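Local coordinates for glutaredoxin-like protein NrdH (Escherichia coli, PDB 1H75) that probably carries electrons to the NrdEF ribonucleotide reductase system as a small redox-active protein of the glutaredoxin family, at residues K18-N23 / D67-L72. Sequence-based numbering, arbitrary orientation.
Sequences KRAMEN and DMINRL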
loop_
_atom_site.group_PDB
_atom_site.type_symbol
_atom_site.label_atom_id
_atom_site.label_comp_id
_atom_site.label_asym_id
_atom_site.label_seq_id
_atom_site.Cartn_x
_atom_site.Cartn_y
_atom_site.Cartn_z
ATOM N N LYS A 18 -6.623 0.107 -3.247
ATOM C CA LYS A 18 -6.494 0.970 -4.416
ATOM C C LYS A 18 -7.787 1.766 -4.608
ATOM O O LYS A 18 -7.767 2.986 -4.783
ATOM C CB LYS A 18 -6.201 0.121 -5.663
ATOM C CG LYS A 18 -6.280 0.866 -6.988
ATOM C CD LYS A 18 -5.955 -0.079 -8.151
ATOM C CE LYS A 18 -6.225 0.564 -9.505
ATOM N NZ LYS A 18 -5.848 -0.352 -10.622
ATOM N N ARG A 19 -8.904 1.059 -4.575
ATOM C CA ARG A 19 -10.219 1.668 -4.729
ATOM C C ARG A 19 -10.472 2.722 -3.645
ATOM O O ARG A 19 -11.019 3.791 -3.922
ATOM C CB ARG A 19 -11.304 0.589 -4.647
ATOM C CG ARG A 19 -12.738 1.114 -4.719
ATOM C CD ARG A 19 -13.169 1.427 -6.148
ATOM N NE ARG A 19 -12.373 2.487 -6.756
ATOM C CZ ARG A 19 -12.636 3.030 -7.943
ATOM N NH1 ARG A 19 -13.683 2.609 -8.647
ATOM N NH2 ARG A 19 -11.848 3.978 -8.435
ATOM N N ALA A 20 -10.084 2.413 -2.413
ATOM C CA ALA A 20 -10.285 3.340 -1.299
ATOM C C ALA A 20 -9.483 4.614 -1.523
ATOM O O ALA A 20 -9.964 5.731 -1.245
ATOM C CB ALA A 20 -9.873 2.685 0.012
ATOM N N MET A 21 -8.257 4.460 -2.008
ATOM C CA MET A 21 -7.431 5.638 -2.260
ATOM C C MET A 21 -8.010 6.464 -3.415
ATOM O O MET A 21 -8.027 7.696 -3.363
ATOM C CB MET A 21 -6.004 5.208 -2.554
ATOM C CG MET A 21 -5.372 4.574 -1.325
ATOM S SD MET A 21 -3.592 4.751 -1.346
ATOM C CE MET A 21 -3.118 3.777 0.119
ATOM N N GLU A 22 -8.484 5.787 -4.455
ATOM C CA GLU A 22 -9.067 6.489 -5.587
ATOM C C GLU A 22 -10.339 7.216 -5.163
ATOM O O GLU A 22 -10.620 8.322 -5.639
ATOM C CB GLU A 22 -9.362 5.495 -6.724
ATOM C CG GLU A 22 -8.070 4.879 -7.294
ATOM C CD GLU A 22 -8.304 3.734 -8.272
ATOM O OE1 GLU A 22 -7.368 3.444 -9.047
ATOM O OE2 GLU A 22 -9.390 3.117 -8.265
ATOM N N ASN A 23 -11.096 6.606 -4.254
ATOM C CA ASN A 23 -12.334 7.203 -3.784
ATOM C C ASN A 23 -12.062 8.510 -3.035
ATOM O O ASN A 23 -12.935 9.372 -2.958
ATOM C CB ASN A 23 -13.099 6.249 -2.863
ATOM C CG ASN A 23 -13.798 5.133 -3.613
ATOM O OD1 ASN A 23 -13.888 5.163 -4.839
ATOM N ND2 ASN A 23 -14.311 4.148 -2.876
ATOM N N ASP A 67 -8.818 2.630 8.165
ATOM C CA ASP A 67 -8.443 3.601 9.184
ATOM C C ASP A 67 -7.080 4.228 8.959
ATOM O O ASP A 67 -6.848 5.395 9.322
ATOM C CB ASP A 67 -8.498 2.972 10.574
ATOM C CG ASP A 67 -7.609 1.752 10.717
ATOM O OD1 ASP A 67 -6.998 1.623 11.797
ATOM O OD2 ASP A 67 -7.540 0.904 9.796
ATOM N N MET A 68 -6.155 3.454 8.396
ATOM C CA MET A 68 -4.831 4.000 8.119
ATOM C C MET A 68 -4.858 4.829 6.824
ATOM O O MET A 68 -4.142 5.823 6.698
ATOM C CB MET A 68 -3.793 2.870 7.970
ATOM C CG MET A 68 -3.483 2.126 9.288
ATOM S SD MET A 68 -2.872 3.178 10.614
ATOM C CE MET A 68 -1.170 3.337 10.099
ATOM N N ILE A 69 -5.692 4.410 5.878
ATOM C CA ILE A 69 -5.814 5.125 4.615
ATOM C C ILE A 69 -6.323 6.523 4.913
ATOM O O ILE A 69 -5.903 7.487 4.283
ATOM C CB ILE A 69 -6.773 4.392 3.648
ATOM C CG1 ILE A 69 -6.119 3.080 3.198
ATOM C CG2 ILE A 69 -7.066 5.271 2.435
ATOM C CD1 ILE A 69 -7.050 2.116 2.461
ATOM N N ASN A 70 -7.208 6.624 5.899
ATOM C CA ASN A 70 -7.752 7.913 6.276
ATOM C C ASN A 70 -6.700 8.831 6.865
ATOM O O ASN A 70 -6.911 10.041 6.924
ATOM C CB ASN A 70 -8.928 7.742 7.240
ATOM C CG ASN A 70 -10.203 7.394 6.517
ATOM O OD1 ASN A 70 -10.314 7.596 5.301
ATOM N ND2 ASN A 70 -11.179 6.877 7.248
ATOM N N ARG A 71 -5.562 8.273 7.285
ATOM C CA ARG A 71 -4.500 9.125 7.818
ATOM C C ARG A 71 -3.695 9.797 6.704
ATOM O O ARG A 71 -2.802 10.593 6.983
ATOM C CB ARG A 71 -3.573 8.321 8.734
ATOM C CG ARG A 71 -4.295 7.846 9.991
ATOM C CD ARG A 71 -3.333 7.232 10.998
ATOM N NE ARG A 71 -2.273 8.177 11.327
ATOM C CZ ARG A 71 -1.171 7.872 12.003
ATOM N NH1 ARG A 71 -0.972 6.637 12.434
ATOM N NH2 ARG A 71 -0.258 8.814 12.229
ATOM N N LEU A 72 -4.025 9.483 5.454
ATOM C CA LEU A 72 -3.340 10.058 4.298
ATOM C C LEU A 72 -4.003 11.327 3.734
ATOM O O LEU A 72 -3.527 11.873 2.739
ATOM C CB LEU A 72 -3.249 9.016 3.175
ATOM C CG LEU A 72 -2.551 7.711 3.586
ATOM C CD1 LEU A 72 -2.485 6.780 2.382
ATOM C CD2 LEU A 72 -1.157 8.006 4.128
#
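With CG anti to its carbonyl carbon (chi1 -66°) and the chain extended beyond, M21 sends its thioether out from helix 12-23 until the terminal methyl CE meets CD1 of L72 at 3.8 Å. I69, facing it from helix 66-69, divides its two branches between neighbouring residues: CG1 lies anti to the carbonyl carbon (chi1 -69°) and carries CD1 to the methyl CB of A20, 3.8 Å away, whereas CG2 turns to the methylene CG of M21 and approaches it at 4.2 Å. The M21 chain runs at a slant to both I69 and L72. Where M21 and I69 face each other the backbones come to 7.1 Å between CA atoms, with the small A20 beside them. In this glutaredoxin-type thioredoxin fold, helix 12-23, which starts within the CxxC motif of C11 and C14, probably the redox-active disulfide, packs against the same sheet as the last helix, 66-69, and the 3-10 turn 70-72 that follows it. M21 continues onto I3, I5 and V54 of its strands, while I69 and L72 both touch W61, so the four apolar residues, all buried, extend the hydrophobic core between the helices. Beside this apolar patch R24, which follows 18-23, supplies a polar link, bonding through NH1 to A20 O and through NE to N70 OD1 and so joining 18-23 to 67-72.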